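Local coordinates for protein N-alpha-acetyltransferase (Sulfolobus solfataricus P2, PDB 4R3L) that transfers the acetyl group of acetyl-CoA to the free alpha-amino group at the N-terminus of proteins, with a preference for serine at that position, at residues K27-T32 with V63-P68; S82-G87 with A121-L126; E127-N132 with Y154-D159. One frame throughout, in Å; residues are numbered along the deposited sequence.

Contact 1 (K27-T32 with V63-P68)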
loop_
_atom_site.group_PDB
_atom_site.type_symbol
_atom_site.label_atom_id
_atom_site.label_comp_id
_atom_site.label_asym_id
_atom_site.label_seq_id
_atom_site.Cartn_x
_atom_site.Cartn_y
_atom_site.Cartn_z
ATOM N N LYS A 27 -12.354 6.547 7.325
ATOM C CA LYS A 27 -13.524 6.816 6.503
ATOM C C LYS A 27 -13.318 6.360 5.067
ATOM O O LYS A 27 -14.171 5.687 4.489
ATOM C CB LYS A 27 -13.860 8.307 6.517
ATOM C CG LYS A 27 -14.878 8.715 5.451
ATOM C CD LYS A 27 -14.799 10.207 5.128
ATOM C CE LYS A 27 -14.657 10.436 3.624
ATOM N NZ LYS A 27 -14.801 11.877 3.259
ATOM N N ILE A 28 -12.180 6.737 4.492
ATOM C CA ILE A 28 -11.829 6.331 3.133
ATOM C C ILE A 28 -11.763 4.811 3.016
ATOM O O ILE A 28 -12.289 4.204 2.081
ATOM C CB ILE A 28 -10.474 6.940 2.716
ATOM C CG1 ILE A 28 -10.594 8.464 2.633
ATOM C CG2 ILE A 28 -10.019 6.364 1.380
ATOM C CD1 ILE A 28 -9.261 9.180 2.474
ATOM N N ASN A 29 -11.112 4.194 3.990
ATOM C CA ASN A 29 -10.964 2.754 4.010
ATOM C C ASN A 29 -12.338 2.072 4.059
ATOM O O ASN A 29 -12.604 1.129 3.308
ATOM C CB ASN A 29 -10.095 2.360 5.205
ATOM C CG ASN A 29 -10.026 0.871 5.421
ATOM O OD1 ASN A 29 -10.668 0.341 6.324
ATOM N ND2 ASN A 29 -9.218 0.187 4.621
ATOM N N ARG A 30 -13.211 2.579 4.928
ATOM C CA ARG A 30 -14.552 2.020 5.077
ATOM C C ARG A 30 -15.344 2.119 3.777
ATOM O O ARG A 30 -16.089 1.206 3.430
ATOM C CB ARG A 30 -15.309 2.721 6.209
ATOM C CG ARG A 30 -14.680 2.565 7.595
ATOM C CD ARG A 30 -14.423 1.108 7.975
ATOM N NE ARG A 30 -14.091 0.964 9.399
ATOM C CZ ARG A 30 -12.881 0.670 9.873
ATOM N NH1 ARG A 30 -11.853 0.476 9.045
ATOM N NH2 ARG A 30 -12.698 0.568 11.186
ATOM N N LEU A 31 -15.149 3.209 3.039
ATOM C CA LEU A 31 -15.884 3.437 1.798
ATOM C C LEU A 31 -15.328 2.700 0.576
ATOM O O LEU A 31 -16.056 2.458 -0.389
ATOM C CB LEU A 31 -15.924 4.931 1.484
ATOM C CG LEU A 31 -16.840 5.799 2.347
ATOM C CD1 LEU A 31 -16.590 7.273 2.070
ATOM C CD2 LEU A 31 -18.288 5.447 2.083
ATOM N N THR A 32 -14.047 2.349 0.600
ATOM C CA THR A 32 -13.398 1.891 -0.624
ATOM C C THR A 32 -12.872 0.471 -0.557
ATOM O O THR A 32 -12.550 -0.110 -1.586
ATOM C CB THR A 32 -12.218 2.808 -1.014
ATOM O OG1 THR A 32 -11.235 2.776 0.023
ATOM C CG2 THR A 32 -12.681 4.227 -1.215
ATOM N N VAL A 63 -7.804 12.716 0.748
ATOM C CA VAL A 63 -8.575 12.030 -0.279
ATOM C C VAL A 63 -7.978 10.676 -0.665
ATOM O O VAL A 63 -8.552 9.942 -1.469
ATOM C CB VAL A 63 -8.705 12.886 -1.551
ATOM C CG1 VAL A 63 -9.463 14.164 -1.237
ATOM C CG2 VAL A 63 -7.314 13.188 -2.141
ATOM N N GLY A 64 -6.832 10.336 -0.089
ATOM C CA GLY A 64 -6.204 9.062 -0.384
ATOM C C GLY A 64 -5.089 8.789 0.591
ATOM O O GLY A 64 -4.637 9.707 1.272
ATOM N N TYR A 65 -4.653 7.532 0.688
ATOM C CA TYR A 65 -3.558 7.231 1.594
ATOM C C TYR A 65 -2.860 5.968 1.163
ATOM O O TYR A 65 -3.413 5.167 0.398
ATOM C CB TYR A 65 -4.073 7.089 3.041
ATOM C CG TYR A 65 -4.886 5.835 3.232
ATOM C CD1 TYR A 65 -4.287 4.654 3.637
ATOM C CD2 TYR A 65 -6.255 5.826 2.980
ATOM C CE1 TYR A 65 -5.031 3.492 3.800
ATOM C CE2 TYR A 65 -7.007 4.667 3.131
ATOM C CZ TYR A 65 -6.387 3.504 3.527
ATOM O OH TYR A 65 -7.128 2.349 3.696
ATOM N N ILE A 66 -1.655 5.774 1.681
ATOM C CA ILE A 66 -0.973 4.501 1.546
ATOM C C ILE A 66 -0.351 4.143 2.884
ATOM O O ILE A 66 0.373 4.940 3.470
ATOM C CB ILE A 66 0.108 4.531 0.430
ATOM C CG1 ILE A 66 0.774 3.153 0.295
ATOM C CG2 ILE A 66 1.152 5.634 0.684
ATOM C CD1 ILE A 66 1.702 3.053 -0.932
ATOM N N MET A 67 -0.660 2.940 3.366
ATOM C CA MET A 67 -0.166 2.480 4.662
ATOM C C MET A 67 0.795 1.327 4.471
ATOM O O MET A 67 0.410 0.294 3.932
ATOM C CB MET A 67 -1.345 2.049 5.555
ATOM C CG MET A 67 -0.923 1.383 6.828
ATOM S SD MET A 67 -2.312 1.260 8.013
ATOM C CE MET A 67 -3.443 0.207 7.102
ATOM N N PRO A 68 2.050 1.495 4.919
ATOM C CA PRO A 68 3.107 0.517 4.703
ATOM C C PRO A 68 3.375 -0.352 5.927
ATOM O O PRO A 68 2.941 -0.020 7.037
ATOM C CB PRO A 68 4.320 1.411 4.430
ATOM C CG PRO A 68 4.124 2.504 5.458
ATOM C CD PRO A 68 2.600 2.732 5.516
#
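Helix 27-32 runs nearly at right angles over strand 63-68, their axes 9.1 Å apart and turned by 94°, with Ile-28 and Gly-64 nearest in CA position. Ile-28 points at the strand, and both its branches find contacts there. Ile-28 CG2, held anti to the backbone N, lies at the edge of the Tyr-65 ring, 3.9 Å from Tyr-65 CE2. The other branch carries Ile-28 CD1 down onto the bare backbone at Gly-64, 3.7 Å from Gly-64 N. The Tyr-65 ring, with CG between its own backbone N and carbonyl carbon, passes alongside Ile-28 in the opposite direction and brings its hydroxyl to Asn-29. There Asn-29 ND2 donates to Tyr-65 OH over 3.1 Å, a bent bond of 138° with the hydroxyl tilted from the amide plane; amide and ring planes stand 60° apart. The same hydroxyl is paired with Ser-91 OG, and ND2 also reaches Glu-35 O, so this buried polar spot has several partners. On the amide's other arm, OD1 accepts from Arg-30 NH1. In the GNAT fold this packs helix 22-32 across the central sheet: strand 61-72 lies between strands 54-58 and 83-94, Tyr-65 touches Ala-93 on the latter, and helix 39-49 adds Phe-42 against Asn-29.

Contact 2 (S82-G87 with A121-L126)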
loop_
_atom_site.group_PDB
_atom_site.type_symbol
_atom_site.label_atom_id
_atom_site.label_comp_id
_atom_site.label_asym_id
_atom_site.label_seq_id
_atom_site.Cartn_x
_atom_site.Cartn_y
_atom_site.Cartn_z
ATOM N N SER A 82 16.345 -16.574 0.593
ATOM C CA SER A 82 17.271 -15.455 0.764
ATOM C C SER A 82 16.632 -14.379 1.644
ATOM O O SER A 82 15.527 -13.927 1.349
ATOM C CB SER A 82 17.647 -14.875 -0.602
ATOM O OG SER A 82 18.322 -13.637 -0.478
ATOM N N LEU A 83 17.314 -13.975 2.715
ATOM C CA LEU A 83 16.760 -12.992 3.652
ATOM C C LEU A 83 16.995 -11.549 3.213
ATOM O O LEU A 83 18.125 -11.152 2.952
ATOM C CB LEU A 83 17.350 -13.197 5.048
ATOM C CG LEU A 83 16.949 -14.495 5.755
ATOM C CD1 LEU A 83 17.849 -14.756 6.958
ATOM C CD2 LEU A 83 15.487 -14.457 6.182
ATOM N N VAL A 84 15.919 -10.765 3.146
ATOM C CA VAL A 84 15.991 -9.382 2.674
ATOM C C VAL A 84 15.084 -8.456 3.489
ATOM O O VAL A 84 14.145 -8.907 4.151
ATOM C CB VAL A 84 15.579 -9.267 1.183
ATOM C CG1 VAL A 84 16.518 -10.059 0.281
ATOM C CG2 VAL A 84 14.139 -9.732 0.991
ATOM N N ARG A 85 15.365 -7.159 3.446
ATOM C CA ARG A 85 14.434 -6.166 3.986
ATOM C C ARG A 85 13.346 -5.882 2.956
ATOM O O ARG A 85 13.645 -5.654 1.780
ATOM C CB ARG A 85 15.159 -4.867 4.347
ATOM C CG ARG A 85 16.285 -5.050 5.340
ATOM C CD ARG A 85 15.827 -4.740 6.740
ATOM N NE ARG A 85 15.322 -3.376 6.858
ATOM C CZ ARG A 85 15.112 -2.769 8.021
ATOM N NH1 ARG A 85 15.377 -3.414 9.148
ATOM N NH2 ARG A 85 14.647 -1.523 8.062
ATOM N N LYS A 86 12.088 -5.903 3.390
ATOM C CA LYS A 86 10.964 -5.794 2.467
ATOM C C LYS A 86 10.015 -4.679 2.887
ATOM O O LYS A 86 9.728 -4.523 4.075
ATOM C CB LYS A 86 10.177 -7.112 2.412
ATOM C CG LYS A 86 11.009 -8.354 2.141
ATOM C CD LYS A 86 10.146 -9.617 2.142
ATOM C CE LYS A 86 9.796 -10.090 3.555
ATOM N NZ LYS A 86 9.134 -11.427 3.504
ATOM N N GLY A 87 9.501 -3.930 1.915
ATOM C CA GLY A 87 8.431 -2.993 2.195
ATOM C C GLY A 87 7.140 -3.615 1.697
ATOM O O GLY A 87 7.091 -4.193 0.621
ATOM N N ALA A 121 14.800 -1.105 2.349
ATOM C CA ALA A 121 14.081 -2.171 1.669
ATOM C C ALA A 121 14.693 -2.495 0.306
ATOM O O ALA A 121 15.140 -1.597 -0.418
ATOM C CB ALA A 121 12.608 -1.793 1.516
ATOM N N GLU A 122 14.700 -3.778 -0.041
ATOM C CA GLU A 122 15.263 -4.249 -1.305
ATOM C C GLU A 122 14.142 -4.618 -2.282
ATOM O O GLU A 122 14.352 -4.727 -3.495
ATOM C CB GLU A 122 16.207 -5.440 -1.035
ATOM C CG GLU A 122 16.649 -6.259 -2.246
ATOM C CD GLU A 122 15.660 -7.362 -2.610
ATOM O OE1 GLU A 122 14.794 -7.692 -1.770
ATOM O OE2 GLU A 122 15.744 -7.889 -3.741
ATOM N N GLU A 123 12.933 -4.795 -1.747
ATOM C CA GLU A 123 11.775 -5.055 -2.587
ATOM C C GLU A 123 10.524 -4.444 -1.975
ATOM O O GLU A 123 10.486 -4.171 -0.781
ATOM C CB GLU A 123 11.578 -6.554 -2.798
ATOM C CG GLU A 123 11.262 -7.351 -1.534
ATOM C CD GLU A 123 10.450 -8.596 -1.848
ATOM O OE1 GLU A 123 9.367 -8.445 -2.452
ATOM O OE2 GLU A 123 10.888 -9.719 -1.514
ATOM N N ILE A 124 9.517 -4.203 -2.806
ATOM C CA ILE A 124 8.220 -3.762 -2.315
ATOM C C ILE A 124 7.223 -4.778 -2.826
ATOM O O ILE A 124 7.347 -5.249 -3.949
ATOM C CB ILE A 124 7.845 -2.322 -2.783
ATOM C CG1 ILE A 124 6.415 -1.975 -2.367
ATOM C CG2 ILE A 124 7.950 -2.181 -4.305
ATOM C CD1 ILE A 124 6.024 -0.527 -2.591
ATOM N N TYR A 125 6.258 -5.158 -2.000
ATOM C CA TYR A 125 5.218 -6.040 -2.486
ATOM C C TYR A 125 3.878 -5.762 -1.828
ATOM O O TYR A 125 3.773 -4.973 -0.880
ATOM C CB TYR A 125 5.606 -7.506 -2.266
ATOM C CG TYR A 125 5.494 -7.982 -0.831
ATOM C CD1 TYR A 125 4.425 -8.766 -0.423
ATOM C CD2 TYR A 125 6.458 -7.650 0.108
ATOM C CE1 TYR A 125 4.321 -9.216 0.865
ATOM C CE2 TYR A 125 6.361 -8.102 1.418
ATOM C CZ TYR A 125 5.290 -8.879 1.786
ATOM O OH TYR A 125 5.181 -9.325 3.079
ATOM N N LEU A 126 2.854 -6.422 -2.350
ATOM C CA LEU A 126 1.493 -6.214 -1.898
ATOM C C LEU A 126 0.645 -7.378 -2.351
ATOM O O LEU A 126 1.079 -8.187 -3.174
ATOM C CB LEU A 126 0.936 -4.899 -2.450
ATOM C CG LEU A 126 0.994 -4.776 -3.978
ATOM C CD1 LEU A 126 -0.217 -5.406 -4.698
ATOM C CD2 LEU A 126 1.164 -3.325 -4.400
#
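The Tyr-125 ring meets Lys-86 at its edge, with Lys-86 CB near the ring plane and 4.1 Å from Tyr-125 CE2; His-88 stacks on this ring and Glu-71 takes its hydroxyl. Glu-123 and Lys-86 run side by side in the same direction from one face of the sheet. Their chain carbons touch, CG to CG at 3.8 Å, whereas Lys-86 NZ and Glu-123 OE2 remain 5.6 Å apart: the amine goes to Phe-74 O, while OE2 accepts from Asn-76 N and, weakly, meets Ser-75 OG, a residue important for loop conformations and thermostability. An alanine in place of Glu-123 is likely to leave Asn-76 N without its acceptor and open a gap beside the aliphatic chain of Lys-86. Further back, Glu-122 bends at chi2 (-86°) to lay OE1 against Val-84 CB, 3.4 Å away. Parallel pairing carries the backbone: Gly-87 N donates almost straight to Glu-123 O at 2.9 Å, Tyr-125 N returns to Gly-87 O, and Glu-122 N binds Arg-85 O. Strands 83-94 and 123-129 are joined by helix 103-119 in a beta-alpha-beta crossover, whose Met-112 and Met-115 pack on Ile-124; strand 61-72 flanks one side of the pair and strand 160-166 the other.

Contact 3 (E127-N132 with Y154-D159). With COA (coenzyme A), chain C.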
loop_
_atom_site.group_PDB
_atom_site.type_symbol
_atom_site.label_atom_id
_atom_site.label_comp_id
_atom_site.label_asym_id
_atom_site.label_seq_id
_atom_site.Cartn_x
_atom_site.Cartn_y
_atom_site.Cartn_z
ATOM N N GLU A 127 -0.569 -7.439 -1.826
ATOM C CA GLU A 127 -1.558 -8.405 -2.282
ATOM C C GLU A 127 -2.706 -7.666 -2.973
ATOM O O GLU A 127 -3.094 -6.585 -2.535
ATOM C CB GLU A 127 -2.079 -9.231 -1.105
ATOM C CG GLU A 127 -1.108 -10.281 -0.572
ATOM C CD GLU A 127 -0.092 -9.731 0.407
ATOM O OE1 GLU A 127 -0.368 -8.701 1.057
ATOM O OE2 GLU A 127 0.990 -10.347 0.540
ATOM N N VAL A 128 -3.256 -8.214 -4.056
ATOM C CA VAL A 128 -4.415 -7.560 -4.677
ATOM C C VAL A 128 -5.444 -8.602 -5.149
ATOM O O VAL A 128 -5.057 -9.630 -5.675
ATOM C CB VAL A 128 -3.976 -6.657 -5.854
ATOM C CG1 VAL A 128 -3.190 -7.444 -6.890
ATOM C CG2 VAL A 128 -5.167 -5.958 -6.489
ATOM N N ARG A 129 -6.735 -8.351 -4.921
ATOM C CA ARG A 129 -7.784 -9.263 -5.406
ATOM C C ARG A 129 -7.644 -9.487 -6.905
ATOM O O ARG A 129 -7.440 -8.541 -7.652
ATOM C CB ARG A 129 -9.186 -8.717 -5.099
ATOM C CG ARG A 129 -9.591 -8.798 -3.650
ATOM C CD ARG A 129 -11.044 -8.356 -3.442
ATOM N NE ARG A 129 -11.419 -8.353 -2.029
ATOM C CZ ARG A 129 -12.068 -9.345 -1.421
ATOM N NH1 ARG A 129 -12.422 -10.426 -2.109
ATOM N NH2 ARG A 129 -12.368 -9.260 -0.127
ATOM N N VAL A 130 -7.757 -10.731 -7.354
ATOM C CA VAL A 130 -7.632 -11.023 -8.786
ATOM C C VAL A 130 -8.700 -10.317 -9.634
ATOM O O VAL A 130 -8.543 -10.167 -10.844
ATOM C CB VAL A 130 -7.692 -12.542 -9.047
ATOM C CG1 VAL A 130 -6.510 -13.227 -8.384
ATOM C CG2 VAL A 130 -9.014 -13.124 -8.536
ATOM N N SER A 131 -9.778 -9.867 -9.002
ATOM C CA SER A 131 -10.820 -9.140 -9.722
ATOM C C SER A 131 -10.570 -7.623 -9.768
ATOM O O SER A 131 -11.258 -6.893 -10.485
ATOM C CB SER A 131 -12.188 -9.417 -9.091
ATOM O OG SER A 131 -12.185 -9.104 -7.705
ATOM N N ASN A 132 -9.587 -7.152 -9.007
ATOM C CA ASN A 132 -9.358 -5.716 -8.877
ATOM C C ASN A 132 -8.611 -5.169 -10.085
ATOM O O ASN A 132 -7.421 -4.849 -9.998
ATOM C CB ASN A 132 -8.582 -5.413 -7.592
ATOM C CG ASN A 132 -8.712 -3.962 -7.161
ATOM O OD1 ASN A 132 -9.064 -3.089 -7.957
ATOM N ND2 ASN A 132 -8.429 -3.699 -5.895
ATOM N N TYR A 154 -8.436 -13.909 0.625
ATOM C CA TYR A 154 -9.437 -13.013 1.227
ATOM C C TYR A 154 -10.509 -13.797 1.965
ATOM O O TYR A 154 -10.692 -14.991 1.714
ATOM C CB TYR A 154 -10.028 -12.100 0.157
ATOM C CG TYR A 154 -8.950 -11.186 -0.384
ATOM C CD1 TYR A 154 -8.608 -10.006 0.274
ATOM C CD2 TYR A 154 -8.216 -11.546 -1.504
ATOM C CE1 TYR A 154 -7.584 -9.189 -0.201
ATOM C CE2 TYR A 154 -7.208 -10.748 -1.979
ATOM C CZ TYR A 154 -6.889 -9.574 -1.329
ATOM O OH TYR A 154 -5.869 -8.803 -1.840
ATOM N N ALA A 155 -11.193 -13.129 2.897
ATOM C CA ALA A 155 -12.132 -13.802 3.788
ATOM C C ALA A 155 -13.212 -14.566 3.014
ATOM O O ALA A 155 -13.614 -15.657 3.411
ATOM C CB ALA A 155 -12.763 -12.797 4.737
ATOM N N ASP A 156 -13.652 -14.003 1.894
ATOM C CA ASP A 156 -14.680 -14.644 1.088
ATOM C C ASP A 156 -14.126 -15.765 0.202
ATOM O O ASP A 156 -14.865 -16.359 -0.579
ATOM C CB ASP A 156 -15.408 -13.605 0.224
ATOM C CG ASP A 156 -14.491 -12.916 -0.780
ATOM O OD1 ASP A 156 -13.251 -13.053 -0.687
ATOM O OD2 ASP A 156 -15.024 -12.217 -1.665
ATOM N N GLY A 157 -12.835 -16.055 0.325
ATOM C CA GLY A 157 -12.224 -17.120 -0.460
ATOM C C GLY A 157 -11.554 -16.666 -1.744
ATOM O O GLY A 157 -10.879 -17.456 -2.409
ATOM N N GLU A 158 -11.731 -15.399 -2.107
ATOM C CA GLU A 158 -11.149 -14.903 -3.354
ATOM C C GLU A 158 -9.627 -14.985 -3.316
ATOM O O GLU A 158 -9.007 -14.768 -2.269
ATOM C CB GLU A 158 -11.605 -13.469 -3.644
ATOM C CG GLU A 158 -11.137 -12.972 -5.004
ATOM C CD GLU A 158 -11.743 -11.643 -5.406
ATOM O OE1 GLU A 158 -11.565 -11.253 -6.584
ATOM O OE2 GLU A 158 -12.388 -10.993 -4.552
ATOM N N ASP A 159 -9.023 -15.334 -4.451
ATOM C CA ASP A 159 -7.568 -15.407 -4.551
ATOM C C ASP A 159 -6.945 -14.007 -4.640
ATOM O O ASP A 159 -7.607 -13.065 -5.069
ATOM C CB ASP A 159 -7.140 -16.213 -5.768
ATOM C CG ASP A 159 -7.556 -17.666 -5.692
ATOM O OD1 ASP A 159 -7.638 -18.229 -4.571
ATOM O OD2 ASP A 159 -7.783 -18.241 -6.776
HETATM N N1A COA C . -9.001 1.030 -15.279
HETATM C C2A COA C . -7.874 0.819 -15.989
HETATM N N3A COA C . -6.698 1.287 -15.564
HETATM C C4A COA C . -6.612 1.995 -14.395
HETATM C C5A COA C . -7.753 2.231 -13.642
HETATM C C6A COA C . -8.975 1.727 -14.115
HETATM N N6A COA C . -10.200 1.949 -13.354
HETATM N N7A COA C . -7.368 2.962 -12.525
HETATM C C8A COA C . -6.024 3.166 -12.604
HETATM N N9A COA C . -5.552 2.581 -13.723
HETATM C C1B COA C . -4.160 2.580 -14.202
HETATM C C2B COA C . -4.040 3.439 -15.399
HETATM O O2B COA C . -3.017 2.996 -16.217
HETATM C C3B COA C . -3.655 4.713 -14.837
HETATM O O3B COA C . -3.103 5.490 -15.823
HETATM P P3B COA C . -3.996 6.545 -16.565
HETATM O O7A COA C . -3.116 7.557 -17.296
HETATM O O8A COA C . -4.824 7.263 -15.574
HETATM O O9A COA C . -4.887 5.846 -17.546
HETATM C C4B COA C . -2.669 4.292 -13.826
HETATM O O4B COA C . -3.243 3.146 -13.249
HETATM C C5B COA C . -2.490 5.301 -12.772
HETATM O O5B COA C . -3.599 5.409 -11.923
HETATM P P1A COA C . -3.762 6.462 -10.757
HETATM O O1A COA C . -4.526 7.672 -11.217
HETATM O O2A COA C . -2.436 6.801 -10.211
HETATM O O3A COA C . -4.662 5.653 -9.715
HETATM P P2A COA C . -5.826 6.244 -8.830
HETATM O O4A COA C . -7.100 6.458 -9.632
HETATM O O5A COA C . -5.379 7.494 -8.140
HETATM O O6A COA C . -6.140 5.146 -7.698
HETATM C CBP COA C . -6.731 2.888 -6.982
HETATM C CCP COA C . -6.044 3.811 -8.033
HETATM C CDP COA C . -6.663 1.462 -7.457
HETATM C CEP COA C . -5.970 3.051 -5.668
HETATM C CAP COA C . -8.154 3.388 -6.871
HETATM O OAP COA C . -8.970 3.011 -7.982
HETATM C C9P COA C . -8.897 2.920 -5.634
HETATM O O9P COA C . -8.779 3.537 -4.542
HETATM N N8P COA C . -9.784 1.777 -5.663
HETATM C C7P COA C . -10.516 1.296 -4.495
HETATM C C6P COA C . -9.588 0.813 -3.343
HETATM C C5P COA C . -8.558 -0.211 -3.812
HETATM O O5P COA C . -8.950 -1.174 -4.520
HETATM N N4P COA C . -7.145 -0.049 -3.462
HETATM C C3P COA C . -6.164 -1.013 -3.919
HETATM C C2P COA C . -6.220 -2.421 -3.342
HETATM S S1P COA C . -4.814 -3.466 -3.549
HETATM O O HOH W 1 -13.437 -10.786 1.704
#
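The substrate end of the GNAT active site is built here, where strand 123-129 of the acetyltransferase fold runs out between coenzyme A and the loop carrying Tyr-154, a substrate-binding residue. Arg-129 and Tyr-154 form the middle of the contact. The guanidinium lies on one face of the ring in an off-centre cation-pi stack, Arg-129 CZ 4.3 Å from the Tyr-154 ring centroid and the planes 24° apart, and lower in the chain Arg-129 CG makes a CH-pi contact over the same face. An extended chain from CG to NE lets one side chain do both. At the guanidinium edge, Arg-129 NH1 forms salt bridges to two carboxylates: Asp-156 OD1, met on its syn side at 3.1 Å, and Glu-158 OE2 on its anti side, where the modelled separation is unusually short and its exact value doubtful. Asp-156 OD1 also accepts from Glu-158 N, an Asx turn, and the two donors come from opposite faces of the carboxylate. A water joins Arg-129 NH2 to Asp-156 N. With two acidic partners and an aromatic face, the arginine's charge is probably well compensated and its rotation fixed. Ser-131 OG donates to Glu-158 OE1 over 2.5 Å, on its syn lone pair. Val-130 N binds Asp-159 O, tying the turn 129-132 to the end of the loop. Glu-127, which binds zinc in this enzyme together with His-88, here has its carboxylate turned away and hydrogen-bonded to His-88 NE2, with no metal in the model; its backbone hydrogen-bonds the bound peptide, against which Tyr-154 packs too. On the cofactor side Val-128 CG2 lies 3.9 Å from the thiol sulfur S1P. Asn-132, at the N-cap of helix 133-141, adds a hold on the pantetheine arm, its ND2 donating to O5P of coenzyme A over 2.9 Å at 164°.

Overall arrangement
All three contacts hang on one mixed sheet but use it differently. Contact 1 is wholly buried, a helix crossing a strand, with apolar packing and a tyrosine-asparagine hydrogen bond. Contacts 2 and 3 are only partly buried and share strand 123-129, their segments adjoining in sequence: contact 2 pairs it with strand 83-94 through backbone bonds, contact 3 continues it into a turn held by charge, stacking and a water. Contacts 1 and 2, about 23 Å apart between centres, lie on opposite sides of the chain's centre, on neighbouring strands 61-72 and 83-94. Contacts 1 and 3 both reach coenzyme A, through Thr-32 and Asn-132.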